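Long-range contact in putative DNA-binding protein (Ralstonia eutropha, PDB 2OBP), which probably binds DNA, as its small winged helix-turn-helix-like domain suggests: residues A[15-25]-A[46-57]. Sequence-based numbering, arbitrary orientation.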
loop_
_atom_site.group_PDB
_atom_site.type_symbol
_atom_site.label_atom_id
_atom_site.label_comp_id
_atom_site.label_asym_id
_atom_site.label_seq_id
_atom_site.Cartn_x
_atom_site.Cartn_y
_atom_site.Cartn_z
ATOM N N ASP A 15 4.048 -12.853 -6.834
ATOM C CA ASP A 15 3.321 -11.796 -7.560
ATOM C C ASP A 15 4.074 -10.477 -7.375
ATOM O O ASP A 15 4.102 -9.916 -6.256
ATOM C CB ASP A 15 1.876 -11.655 -7.053
ATOM C CG ASP A 15 1.046 -10.602 -7.851
ATOM O OD1 ASP A 15 1.619 -9.771 -8.563
ATOM O OD2 ASP A 15 -0.206 -10.614 -7.773
ATOM N N PRO A 16 4.676 -9.959 -8.460
ATOM C CA PRO A 16 5.511 -8.769 -8.337
ATOM C C PRO A 16 4.688 -7.520 -7.983
ATOM O O PRO A 16 5.213 -6.567 -7.406
ATOM C CB PRO A 16 6.172 -8.664 -9.703
ATOM C CG PRO A 16 5.206 -9.344 -10.640
ATOM C CD PRO A 16 4.637 -10.465 -9.854
ATOM N N ALA A 17 3.412 -7.512 -8.359
ATOM C CA ALA A 17 2.559 -6.384 -8.032
ATOM C C ALA A 17 2.289 -6.264 -6.539
ATOM O O ALA A 17 2.235 -5.136 -5.993
ATOM C CB ALA A 17 1.231 -6.426 -8.832
ATOM N N ILE A 18 2.123 -7.387 -5.850
ATOM C CA ILE A 18 1.923 -7.323 -4.409
ATOM C C ILE A 18 3.233 -6.845 -3.712
ATOM O O ILE A 18 3.223 -6.005 -2.814
ATOM C CB ILE A 18 1.403 -8.649 -3.812
ATOM C CG1 ILE A 18 0.005 -9.010 -4.377
ATOM C CG2 ILE A 18 1.361 -8.499 -2.287
ATOM C CD1 ILE A 18 -0.499 -10.418 -4.096
ATOM N N VAL A 19 4.356 -7.408 -4.135
ATOM C CA VAL A 19 5.651 -6.992 -3.622
ATOM C C VAL A 19 5.883 -5.497 -3.840
ATOM O O VAL A 19 6.305 -4.809 -2.928
ATOM C CB VAL A 19 6.814 -7.809 -4.265
ATOM C CG1 VAL A 19 8.166 -7.216 -3.837
ATOM C CG2 VAL A 19 6.682 -9.287 -3.900
ATOM N N GLU A 20 5.590 -4.995 -5.033
ATOM C CA GLU A 20 5.877 -3.607 -5.351
ATOM C C GLU A 20 5.039 -2.639 -4.505
ATOM O O GLU A 20 5.547 -1.621 -4.009
ATOM C CB GLU A 20 5.690 -3.318 -6.827
ATOM C CG GLU A 20 6.360 -2.015 -7.261
ATOM C CD GLU A 20 7.883 -2.034 -7.145
ATOM O OE1 GLU A 20 8.483 -3.131 -7.063
ATOM O OE2 GLU A 20 8.476 -0.937 -7.120
ATOM N N VAL A 21 3.764 -2.963 -4.327
ATOM C CA VAL A 21 2.917 -2.168 -3.481
ATOM C C VAL A 21 3.412 -2.193 -2.031
ATOM O O VAL A 21 3.382 -1.155 -1.358
ATOM C CB VAL A 21 1.428 -2.592 -3.602
ATOM C CG1 VAL A 21 0.543 -1.857 -2.566
ATOM C CG2 VAL A 21 0.948 -2.308 -5.027
ATOM N N LEU A 22 3.808 -3.364 -1.497
ATOM C CA LEU A 22 4.380 -3.408 -0.151
ATOM C C LEU A 22 5.621 -2.528 -0.008
ATOM O O LEU A 22 5.760 -1.806 0.975
ATOM C CB LEU A 22 4.744 -4.860 0.233
ATOM C CG LEU A 22 3.554 -5.742 0.628
ATOM C CD1 LEU A 22 4.074 -7.205 0.766
ATOM C CD2 LEU A 22 2.979 -5.317 1.937
ATOM N N LEU A 23 6.495 -2.573 -1.006
ATOM C CA LEU A 23 7.687 -1.711 -1.015
ATOM C C LEU A 23 7.356 -0.229 -1.047
ATOM O O LEU A 23 7.967 0.559 -0.320
ATOM C CB LEU A 23 8.578 -2.076 -2.193
ATOM C CG LEU A 23 9.405 -3.329 -2.032
ATOM C CD1 LEU A 23 10.000 -3.638 -3.392
ATOM C CD2 LEU A 23 10.500 -3.066 -0.992
ATOM N N VAL A 24 6.395 0.161 -1.888
ATOM C CA VAL A 24 6.010 1.566 -1.978
ATOM C C VAL A 24 5.377 2.040 -0.657
ATOM O O VAL A 24 5.694 3.125 -0.164
ATOM C CB VAL A 24 5.058 1.797 -3.164
ATOM C CG1 VAL A 24 4.398 3.141 -3.102
ATOM C CG2 VAL A 24 5.818 1.619 -4.469
ATOM N N LEU A 25 4.493 1.225 -0.074
ATOM C CA LEU A 25 3.834 1.594 1.177
ATOM C C LEU A 25 4.834 1.663 2.342
ATOM O O LEU A 25 4.722 2.517 3.212
ATOM C CB LEU A 25 2.664 0.653 1.516
ATOM C CG LEU A 25 1.455 0.776 0.552
ATOM C CD1 LEU A 25 0.383 -0.239 0.945
ATOM C CD2 LEU A 25 0.919 2.217 0.459
ATOM N N ALA A 46 4.466 2.679 -7.805
ATOM C CA ALA A 46 4.500 1.215 -8.014
ATOM C C ALA A 46 4.507 0.825 -9.489
ATOM O O ALA A 46 4.715 -0.336 -9.841
ATOM C CB ALA A 46 3.297 0.544 -7.289
ATOM N N GLN A 47 4.258 1.800 -10.354
ATOM C CA GLN A 47 4.142 1.586 -11.794
ATOM C C GLN A 47 3.042 0.600 -12.169
ATOM O O GLN A 47 3.233 -0.271 -13.002
ATOM C CB GLN A 47 5.487 1.180 -12.379
ATOM C CG GLN A 47 6.553 2.263 -12.202
ATOM C CD GLN A 47 7.877 1.894 -12.824
ATOM O OE1 GLN A 47 8.725 1.299 -12.165
ATOM N NE2 GLN A 47 8.056 2.225 -14.087
ATOM N N LEU A 48 1.888 0.751 -11.544
ATOM C CA LEU A 48 0.748 -0.138 -11.726
ATOM C C LEU A 48 -0.423 0.692 -12.209
ATOM O O LEU A 48 -0.614 1.808 -11.749
ATOM C CB LEU A 48 0.362 -0.805 -10.401
ATOM C CG LEU A 48 1.361 -1.802 -9.836
ATOM C CD1 LEU A 48 0.860 -2.356 -8.483
ATOM C CD2 LEU A 48 1.627 -2.967 -10.800
ATOM N N PRO A 49 -1.225 0.144 -13.130
ATOM C CA PRO A 49 -2.524 0.743 -13.410
ATOM C C PRO A 49 -3.397 0.769 -12.150
ATOM O O PRO A 49 -3.251 -0.119 -11.281
ATOM C CB PRO A 49 -3.152 -0.204 -14.425
ATOM C CG PRO A 49 -2.061 -1.094 -14.900
ATOM C CD PRO A 49 -0.998 -1.109 -13.872
HETATM N N MSE A 50 -4.287 1.751 -12.050
HETATM C CA MSE A 50 -5.163 1.861 -10.896
HETATM C C MSE A 50 -5.975 0.578 -10.621
HETATM O O MSE A 50 -6.212 0.214 -9.459
HETATM C CB MSE A 50 -6.074 3.065 -11.097
HETATM C CG MSE A 50 -7.033 3.306 -9.989
HETATM SE SE MSE A 50 -6.270 3.447 -8.211
HETATM C CE MSE A 50 -4.986 4.744 -8.402
ATOM N N SER A 51 -6.431 -0.104 -11.679
ATOM C CA SER A 51 -7.226 -1.323 -11.453
ATOM C C SER A 51 -6.404 -2.394 -10.727
ATOM O O SER A 51 -6.917 -3.102 -9.847
ATOM C CB SER A 51 -7.771 -1.878 -12.780
ATOM O OG SER A 51 -6.706 -2.125 -13.661
ATOM N N VAL A 52 -5.141 -2.533 -11.095
ATOM C CA VAL A 52 -4.260 -3.507 -10.445
ATOM C C VAL A 52 -3.960 -3.097 -8.999
ATOM O O VAL A 52 -4.009 -3.913 -8.062
ATOM C CB VAL A 52 -2.950 -3.714 -11.258
ATOM C CG1 VAL A 52 -2.081 -4.758 -10.556
ATOM C CG2 VAL A 52 -3.305 -4.123 -12.683
ATOM N N LEU A 53 -3.721 -1.811 -8.793
ATOM C CA LEU A 53 -3.464 -1.324 -7.433
ATOM C C LEU A 53 -4.653 -1.650 -6.538
ATOM O O LEU A 53 -4.466 -2.113 -5.393
ATOM C CB LEU A 53 -3.134 0.169 -7.397
ATOM C CG LEU A 53 -2.970 0.733 -5.954
ATOM C CD1 LEU A 53 -1.761 0.120 -5.194
ATOM C CD2 LEU A 53 -2.916 2.285 -5.947
ATOM N N ARG A 54 -5.862 -1.364 -7.011
ATOM C CA ARG A 54 -7.066 -1.627 -6.202
ATOM C C ARG A 54 -7.221 -3.096 -5.822
ATOM O O ARG A 54 -7.604 -3.412 -4.699
ATOM C CB ARG A 54 -8.320 -1.097 -6.883
ATOM C CG ARG A 54 -8.396 0.451 -6.884
ATOM C CD ARG A 54 -9.725 0.934 -7.324
ATOM N NE ARG A 54 -9.777 2.393 -7.535
ATOM C CZ ARG A 54 -10.107 3.296 -6.604
ATOM N NH1 ARG A 54 -10.391 2.937 -5.353
ATOM N NH2 ARG A 54 -10.150 4.584 -6.931
ATOM N N ARG A 55 -6.870 -3.989 -6.754
ATOM C CA ARG A 55 -6.926 -5.413 -6.509
ATOM C C ARG A 55 -5.946 -5.799 -5.398
ATOM O O ARG A 55 -6.289 -6.501 -4.449
ATOM C CB ARG A 55 -6.606 -6.156 -7.836
ATOM C CG ARG A 55 -6.702 -7.685 -7.802
ATOM C CD ARG A 55 -5.441 -8.343 -7.323
ATOM N NE ARG A 55 -4.326 -8.256 -8.283
ATOM C CZ ARG A 55 -3.096 -8.741 -8.097
ATOM N NH1 ARG A 55 -2.750 -9.343 -6.984
ATOM N NH2 ARG A 55 -2.199 -8.635 -9.075
ATOM N N VAL A 56 -4.715 -5.335 -5.556
ATOM C CA VAL A 56 -3.662 -5.603 -4.580
ATOM C C VAL A 56 -4.033 -5.039 -3.189
ATOM O O VAL A 56 -3.896 -5.720 -2.156
ATOM C CB VAL A 56 -2.308 -5.041 -5.054
ATOM C CG1 VAL A 56 -1.302 -5.002 -3.915
ATOM C CG2 VAL A 56 -1.752 -5.833 -6.286
ATOM N N LEU A 57 -4.551 -3.815 -3.153
ATOM C CA LEU A 57 -4.930 -3.236 -1.856
ATOM C C LEU A 57 -6.072 -3.973 -1.229
ATOM O O LEU A 57 -6.139 -4.059 -0.015
ATOM C CB LEU A 57 -5.266 -1.750 -1.974
ATOM C CG LEU A 57 -4.081 -0.810 -2.303
ATOM C CD1 LEU A 57 -4.579 0.635 -2.580
ATOM C CD2 LEU A 57 -3.046 -0.817 -1.168
#
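Val21 is the knob of this contact, lodged among Ala46, Leu53, Val56 and Leu57. Its CG2 does the tightest touching, pressed against Leu48 CD1 at 3.5 Å, closer than carbons usually come, and against Leu53 CD1 at 3.6 Å. With CG1 anti to the backbone N (chi1 173°), that methyl turns to Leu57 CD2, while CG2 faces Leu48 and Leu53. Val56 and Val21 run alongside each other in opposing senses, Val56 CG1 3.7 Å from Val21 CB, and at the next turn toward the N-terminus Ala17 CB fits between Leu48, Val52 and Val56.

Packing gives way to charge toward solvent, where Asp15 and Arg55 are partly exposed. Arg55, bent at chi2 and chi3, reaches across end-on so that NH1 (3.0 Å) and NH2 (3.1 Å) both grip Asp15 OD2, which lies near the guanidinium plane; Val56 CG2 covers one face of that group, and Gln59 takes a second bond from NH1. Asp15 OD1 meanwhile caps the helix by accepting from Ala17 N at 2.9 Å.

The axes of 16-25 and 50-57 cross at 82°, with a closest approach of 9.8 Å. Three helices followed by the 66-70/76-80 hairpin make the order of a winged helix-turn-helix, in which 50-62 would probably be the recognition helix.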